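Local structure of periplasmic beta-glucosidase (Pseudomonas aeruginosa, 6R5T) at residues A[501-506]-A[513-518]; A[462-467]-A[507-512]. The protein probably hydrolyses terminal, non-reducing beta-D-glucosyl residues, releasing beta-D-glucose, as a periplasmic member of glycoside hydrolase family 3. The protein carries 1 engineered substitution. All blocks are in the same frame, centred on the assembly; numbering follows the deposited sequence.

Interaction 1: A[501-506]-A[513-518]; sequences RLLKAL and LVLVLM
L503 and L515 meet tip to tip between helix 501-506 and strand 513-518, methyl against methyl: L503 CD2 lies 3.5 Å from L515 CD2, and the two CD1 atoms, L503 CD1 and L515 CD1, are 4.1 Å apart. Both leucines set CG anti to their own carbonyl carbon (chi1 -70° in L503, -62° in L515), and in each the end of the side chain comes nearer the other segment than its CB direction alone would suggest. L513 works differently. Its CB points toward the helix and CG is anti to the backbone N, which brings CD1 to 4.3 Å from L506 CB and CD2 to 4.2 Å from the backbone O of L503, a methyl meeting a carbonyl at van der Waals range. The helix runs nearly antiparallel to the strand, at 159°, and the axes of the two segments approach to 10.4 Å, as expected for the crossover helix of the beta-alpha-beta unit strand 472-478, helix 497-508, strand 513-518 in the family 3 C-terminal domain. All four leucines in contact are buried. A475 of the neighbouring parallel strand touches both L503 and L515, and helix 526-531 closes over the same pair through E528, while W527 also packs on L503.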
ATOM      1  N   ARG A 501      20.082  16.330  12.475  1.00 15.66           N
ATOM      2  CA  ARG A 501      20.504  17.227  13.586  1.00 16.17           C
ATOM      3  C   ARG A 501      21.773  17.965  13.151  1.00 16.44           C
ATOM      4  O   ARG A 501      21.890  19.206  13.386  1.00 17.34           O
ATOM      5  CB  ARG A 501      20.746  16.374  14.826  1.00 18.49           C
ATOM      6  CG  ARG A 501      21.057  17.204  16.058  1.00 21.34           C
ATOM      7  CD  ARG A 501      21.175  16.250  17.234  1.00 24.21           C
ATOM      8  NE  ARG A 501      21.519  17.015  18.427  1.00 30.67           N
ATOM      9  CZ  ARG A 501      22.003  16.485  19.551  1.00 31.53           C
ATOM     10  NH1 ARG A 501      22.270  15.194  19.626  1.00 32.08           N
ATOM     11  NH2 ARG A 501      22.289  17.279  20.567  1.00 33.40           N
ATOM     12  N   LEU A 502      22.721  17.250  12.573  1.00 15.07           N
ATOM     13  CA  LEU A 502      23.977  17.820  12.006  1.00 14.12           C
ATOM     14  C   LEU A 502      23.646  18.910  10.982  1.00 15.51           C
ATOM     15  O   LEU A 502      24.201  20.033  11.014  1.00 14.43           O
ATOM     16  CB  LEU A 502      24.837  16.687  11.416  1.00 15.79           C
ATOM     17  CG  LEU A 502      26.050  17.095  10.604  1.00 15.49           C
ATOM     18  CD1 LEU A 502      27.052  17.804  11.505  1.00 15.96           C
ATOM     19  CD2 LEU A 502      26.658  15.873   9.944  1.00 17.11           C
ATOM     20  N   LEU A 503      22.764  18.586  10.016  1.00 14.17           N
ATOM     21  CA  LEU A 503      22.437  19.545   8.941  1.00 15.13           C
ATOM     22  C   LEU A 503      21.797  20.795   9.558  1.00 14.45           C
ATOM     23  O   LEU A 503      22.139  21.880   9.088  1.00 16.58           O
ATOM     24  CB  LEU A 503      21.451  18.904   7.958  1.00 14.07           C
ATOM     25  CG  LEU A 503      22.008  17.779   7.085  1.00 15.93           C
ATOM     26  CD1 LEU A 503      20.932  17.351   6.101  1.00 16.46           C
ATOM     27  CD2 LEU A 503      23.258  18.163   6.351  1.00 16.84           C
ATOM     28  N   LYS A 504      20.919  20.661  10.536  1.00 14.63           N
ATOM     29  CA  LYS A 504      20.238  21.847  11.125  1.00 16.02           C
ATOM     30  C   LYS A 504      21.304  22.720  11.798  1.00 17.64           C
ATOM     31  O   LYS A 504      21.271  23.966  11.677  1.00 17.56           O
ATOM     32  CB  LYS A 504      19.153  21.446  12.104  1.00 18.88           C
ATOM     33  CG  LYS A 504      17.893  20.940  11.400  1.00 25.56           C
ATOM     34  CD  LYS A 504      16.811  20.385  12.297  1.00 33.49           C
ATOM     35  CE  LYS A 504      15.762  19.680  11.449  1.00 38.90           C
ATOM     36  NZ  LYS A 504      14.489  19.461  12.174  1.00 43.30           N
ATOM     37  N   ALA A 505      22.228  22.093  12.501  1.00 17.40           N
ATOM     38  CA  ALA A 505      23.301  22.861  13.189  1.00 19.62           C
ATOM     39  C   ALA A 505      24.217  23.508  12.166  1.00 18.54           C
ATOM     40  O   ALA A 505      24.609  24.688  12.337  1.00 19.08           O
ATOM     41  CB  ALA A 505      24.036  21.945  14.146  1.00 20.08           C
ATOM     42  N   LEU A 506      24.546  22.821  11.068  1.00 16.77           N
ATOM     43  CA  LEU A 506      25.413  23.405  10.021  1.00 17.57           C
ATOM     44  C   LEU A 506      24.685  24.593   9.381  1.00 18.35           C
ATOM     45  O   LEU A 506      25.321  25.611   9.072  1.00 16.88           O
ATOM     46  CB  LEU A 506      25.775  22.348   8.978  1.00 18.23           C
ATOM     47  CG  LEU A 506      26.741  21.274   9.447  1.00 18.39           C
ATOM     48  CD1 LEU A 506      26.798  20.167   8.415  1.00 19.51           C
ATOM     49  CD2 LEU A 506      28.141  21.833   9.686  1.00 17.88           C
ATOM     50  N   LEU A 513      25.615  25.866   2.197  1.00 17.88           N
ATOM     51  CA  LEU A 513      25.501  24.434   2.553  1.00 17.15           C
ATOM     52  C   LEU A 513      25.159  23.634   1.301  1.00 16.83           C
ATOM     53  O   LEU A 513      24.015  23.804   0.786  1.00 16.68           O
ATOM     54  CB  LEU A 513      24.444  24.287   3.627  1.00 17.96           C
ATOM     55  CG  LEU A 513      24.119  22.881   4.108  1.00 18.90           C
ATOM     56  CD1 LEU A 513      25.351  22.160   4.654  1.00 20.46           C
ATOM     57  CD2 LEU A 513      22.991  22.887   5.136  1.00 19.96           C
ATOM     58  N   VAL A 514      26.079  22.792   0.869  1.00 15.87           N
ATOM     59  CA  VAL A 514      25.905  21.911  -0.305  1.00 15.08           C
ATOM     60  C   VAL A 514      25.658  20.503   0.246  1.00 16.45           C
ATOM     61  O   VAL A 514      26.487  20.017   0.981  1.00 15.57           O
ATOM     62  CB  VAL A 514      27.121  21.897  -1.242  1.00 15.50           C
ATOM     63  CG1 VAL A 514      26.945  20.896  -2.353  1.00 18.00           C
ATOM     64  CG2 VAL A 514      27.422  23.263  -1.820  1.00 17.39           C
ATOM     65  N   LEU A 515      24.519  19.888  -0.089  1.00 14.58           N
ATOM     66  CA  LEU A 515      24.283  18.498   0.333  1.00 14.94           C
ATOM     67  C   LEU A 515      24.647  17.557  -0.790  1.00 15.44           C
ATOM     68  O   LEU A 515      24.162  17.710  -1.921  1.00 15.78           O
ATOM     69  CB  LEU A 515      22.812  18.295   0.668  1.00 16.95           C
ATOM     70  CG  LEU A 515      22.203  19.081   1.782  1.00 19.14           C
ATOM     71  CD1 LEU A 515      20.893  18.418   2.156  1.00 20.04           C
ATOM     72  CD2 LEU A 515      23.134  19.225   2.966  1.00 21.92           C
ATOM     73  N   VAL A 516      25.511  16.614  -0.469  1.00 13.33           N
ATOM     74  CA  VAL A 516      25.843  15.479  -1.341  1.00 14.00           C
ATOM     75  C   VAL A 516      25.172  14.254  -0.731  1.00 13.58           C
ATOM     76  O   VAL A 516      25.541  13.817   0.359  1.00 14.77           O
ATOM     77  CB  VAL A 516      27.366  15.286  -1.500  1.00 15.21           C
ATOM     78  CG1 VAL A 516      27.642  14.018  -2.269  1.00 15.91           C
ATOM     79  CG2 VAL A 516      28.022  16.478  -2.153  1.00 15.61           C
ATOM     80  N   LEU A 517      24.112  13.776  -1.374  1.00 13.31           N
ATOM     81  CA  LEU A 517      23.255  12.730  -0.797  1.00 12.44           C
ATOM     82  C   LEU A 517      23.708  11.374  -1.340  1.00 12.55           C
ATOM     83  O   LEU A 517      23.883  11.236  -2.581  1.00 13.56           O
ATOM     84  CB  LEU A 517      21.832  12.956  -1.294  1.00 13.32           C
ATOM     85  CG  LEU A 517      21.080  14.193  -0.838  1.00 17.01           C
ATOM     86  CD1 LEU A 517      19.643  14.083  -1.371  1.00 17.97           C
ATOM     87  CD2 LEU A 517      21.124  14.352   0.665  1.00 19.84           C
ATOM     88  N   MET A 518      23.862  10.407  -0.454  1.00 12.68           N
ATOM     89  CA  MET A 518      24.015   8.990  -0.850  1.00 14.28           C
ATOM     90  C   MET A 518      22.788   8.285  -0.302  1.00 14.69           C
ATOM     91  O   MET A 518      22.346   8.541   0.836  1.00 16.01           O
ATOM     92  CB  MET A 518      25.290   8.344  -0.334  1.00 13.71           C
ATOM     93  CG  MET A 518      26.475   9.037  -0.770  1.00 15.48           C
ATOM     94  SD  MET A 518      27.889   7.877  -0.634  1.00 21.17           S
ATOM     95  CE  MET A 518      29.133   9.129  -0.883  1.00 21.68           C
TER

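Interaction 2: A[462-467]-A[507-512]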
ATOM      1  N   GLU A 462      32.653  19.461  16.981  1.00 18.53           N
ATOM      2  CA  GLU A 462      33.810  19.379  16.069  1.00 21.08           C
ATOM      3  C   GLU A 462      33.404  19.844  14.668  1.00 18.11           C
ATOM      4  O   GLU A 462      34.097  20.626  14.032  1.00 19.02           O
ATOM      5  CB  GLU A 462      34.364  17.961  16.058  1.00 22.16           C
ATOM      6  CG  GLU A 462      35.574  17.904  15.186  1.00 25.49           C
ATOM      7  CD  GLU A 462      36.132  16.526  14.880  1.00 35.88           C
ATOM      8  OE1 GLU A 462      37.394  16.403  14.887  1.00 43.70           O
ATOM      9  OE2 GLU A 462      35.326  15.601  14.630  1.00 30.16           O
ATOM     10  N   ALA A 463      32.268  19.367  14.186  1.00 17.69           N
ATOM     11  CA  ALA A 463      31.799  19.759  12.849  1.00 17.88           C
ATOM     12  C   ALA A 463      31.507  21.266  12.809  1.00 15.58           C
ATOM     13  O   ALA A 463      31.801  21.885  11.793  1.00 16.57           O
ATOM     14  CB  ALA A 463      30.541  18.991  12.524  1.00 19.66           C
ATOM     15  N   LEU A 464      30.930  21.826  13.865  1.00 16.99           N
ATOM     16  CA  LEU A 464      30.613  23.283  13.867  1.00 19.17           C
ATOM     17  C   LEU A 464      31.925  24.074  13.878  1.00 20.83           C
ATOM     18  O   LEU A 464      32.012  25.017  13.116  1.00 18.72           O
ATOM     19  CB  LEU A 464      29.749  23.648  15.049  1.00 20.61           C
ATOM     20  CG  LEU A 464      28.331  23.108  15.049  1.00 21.90           C
ATOM     21  CD1 LEU A 464      27.582  23.537  16.288  1.00 25.12           C
ATOM     22  CD2 LEU A 464      27.610  23.573  13.790  1.00 24.81           C
ATOM     23  N   ARG A 465      32.951  23.647  14.636  1.00 21.28           N
ATOM     24  CA  ARG A 465      34.257  24.333  14.537  1.00 21.04           C
ATOM     25  C   ARG A 465      34.820  24.283  13.131  1.00 20.55           C
ATOM     26  O   ARG A 465      35.417  25.251  12.694  1.00 22.08           O
ATOM     27  CB  ARG A 465      35.324  23.677  15.436  1.00 23.45           C
ATOM     28  CG  ARG A 465      35.066  23.914  16.894  1.00 26.84           C
ATOM     29  CD  ARG A 465      36.229  23.436  17.742  1.00 26.41           C
ATOM     30  NE  ARG A 465      36.406  21.996  17.729  1.00 26.04           N
ATOM     31  CZ  ARG A 465      37.414  21.369  17.146  1.00 27.73           C
ATOM     32  NH1 ARG A 465      38.340  22.041  16.484  1.00 31.63           N
ATOM     33  NH2 ARG A 465      37.502  20.051  17.215  1.00 33.24           N
ATOM     34  N   THR A 466      34.715  23.123  12.461  1.00 16.82           N
ATOM     35  CA  THR A 466      35.240  22.946  11.110  1.00 18.08           C
ATOM     36  C   THR A 466      34.470  23.873  10.168  1.00 17.44           C
ATOM     37  O   THR A 466      35.095  24.567   9.384  1.00 18.85           O
ATOM     38  CB  THR A 466      35.120  21.453  10.763  1.00 18.71           C
ATOM     39  OG1 THR A 466      35.828  20.763  11.787  1.00 22.57           O
ATOM     40  CG2 THR A 466      35.655  21.137   9.398  1.00 21.15           C
ATOM     41  N   ALA A 467      33.135  23.917  10.286  1.00 18.43           N
ATOM     42  CA  ALA A 467      32.312  24.747   9.370  1.00 20.00           C
ATOM     43  C   ALA A 467      32.656  26.236   9.564  1.00 21.36           C
ATOM     44  O   ALA A 467      32.844  26.981   8.575  1.00 19.37           O
ATOM     45  CB  ALA A 467      30.863  24.472   9.606  1.00 20.06           C
ATOM     46  N   LYS A 507      23.384  24.470   9.140  1.00 17.34           N
ATOM     47  CA  LYS A 507      22.625  25.570   8.505  1.00 18.73           C
ATOM     48  C   LYS A 507      22.750  26.819   9.383  1.00 19.92           C
ATOM     49  O   LYS A 507      22.908  27.937   8.811  1.00 21.68           O
ATOM     50  CB  LYS A 507      21.163  25.138   8.387  1.00 18.96           C
ATOM     51  CG  LYS A 507      20.173  26.186   7.884  1.00 19.64           C
ATOM     52  CD  LYS A 507      20.462  26.673   6.512  1.00 21.72           C
ATOM     53  CE  LYS A 507      19.469  27.745   6.064  1.00 21.95           C
ATOM     54  NZ  LYS A 507      19.731  28.118   4.659  1.00 25.20           N
ATOM     55  N   ALA A 508      22.700  26.625  10.690  1.00 20.02           N
ATOM     56  CA  ALA A 508      22.670  27.746  11.674  1.00 22.90           C
ATOM     57  C   ALA A 508      24.015  28.502  11.689  1.00 21.87           C
ATOM     58  O   ALA A 508      24.070  29.661  12.163  1.00 22.55           O
ATOM     59  CB  ALA A 508      22.290  27.208  13.015  1.00 26.11           C
ATOM     60  N   THR A 509      25.055  27.989  11.055  1.00 20.11           N
ATOM     61  CA  THR A 509      26.365  28.706  10.941  1.00 21.46           C
ATOM     62  C   THR A 509      26.327  29.825   9.911  1.00 24.21           C
ATOM     63  O   THR A 509      27.262  30.649   9.880  1.00 26.17           O
ATOM     64  CB  THR A 509      27.529  27.791  10.558  1.00 21.21           C
ATOM     65  OG1 THR A 509      27.393  27.307   9.203  1.00 20.02           O
ATOM     66  CG2 THR A 509      27.698  26.689  11.575  1.00 20.43           C
ATOM     67  N   GLY A 510      25.367  29.771   8.993  1.00 21.53           N
ATOM     68  CA  GLY A 510      25.278  30.708   7.868  1.00 22.78           C
ATOM     69  C   GLY A 510      26.217  30.402   6.724  1.00 21.98           C
ATOM     70  O   GLY A 510      26.191  31.151   5.799  1.00 23.69           O
ATOM     71  N   LYS A 511      27.053  29.353   6.787  1.00 19.62           N
ATOM     72  CA  LYS A 511      27.950  29.002   5.680  1.00 21.78           C
ATOM     73  C   LYS A 511      27.075  28.443   4.559  1.00 20.03           C
ATOM     74  O   LYS A 511      26.100  27.744   4.862  1.00 21.70           O
ATOM     75  CB  LYS A 511      28.999  27.996   6.146  1.00 22.44           C
ATOM     76  CG  LYS A 511      29.928  28.549   7.209  1.00 21.68           C
ATOM     77  CD  LYS A 511      30.783  29.614   6.724  1.00 25.53           C
ATOM     78  CE  LYS A 511      31.607  30.194   7.867  1.00 27.83           C
ATOM     79  NZ  LYS A 511      32.500  31.201   7.284  1.00 30.83           N
ATOM     80  N   PRO A 512      27.400  28.709   3.279  1.00 21.77           N
ATOM     81  CA  PRO A 512      26.719  28.055   2.161  1.00 19.36           C
ATOM     82  C   PRO A 512      26.755  26.530   2.375  1.00 19.02           C
ATOM     83  O   PRO A 512      27.801  26.025   2.760  1.00 19.74           O
ATOM     84  CB  PRO A 512      27.513  28.480   0.934  1.00 21.18           C
ATOM     85  CG  PRO A 512      28.119  29.807   1.338  1.00 24.67           C
ATOM     86  CD  PRO A 512      28.423  29.667   2.812  1.00 21.13           C
TER
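T509 packs its methyl group against helix 462-467, where T509 CG2 sits 3.8 Å from L464 CD2 and 4.3 Å from A467 CB. The side chains of L464 and T509 cross obliquely, and this small apolar patch is the close-packed part of the contact. With chi1 at 68°, the threonine turns CG2 to the helix and leaves OG1 for its own backbone: OG1 accepts from K511 N at 3.2 Å in a nearly straight bond (168°), which makes an ST turn, and is also hydrogen-bonded to the carbonyl O of L506. That turn carries the chain out of helix 497-508 through G510, whose positive phi suits glycine, and on toward strand 513-518; the contact thus sets the helix-to-strand connection of the alpha/beta C-terminal domain beside the neighbouring helix 456-468. K511 buries less surface than T509 and lies along a carbonyl instead of methyls. Its chain, bent at chi2, passes A467 with aliphatic carbons, K511 CE lying 3.5 Å from A467 O, while NZ goes past it to hydrogen-bond the backbone O of A470. The solvent side is that of K511, partly exposed, and of G510, open to solvent; A467 is the one touching residue that is buried.

Both interactions use helix 497-508: interaction 1 takes its later turns, interaction 2 its C-terminal end and the turn after it. Interaction 1 is the core contact, laying the helix on the sheet through leucines on both segments; interaction 2 sits nearer the surface, where the turn leaving that helix meets helix 456-468 and threonine and lysine bring polar groups that are satisfied by backbone atoms. The two are joined directly, with centres about 10 Å apart: L506 CD2 packs 3.8 Å from A467 CB, and L502 CD1 lies 3.8 Å from A463 CB. L506 thus bridges the two contacts, touching L513 in one and A467 of the other, while L502 extends the packing against helix 456-468.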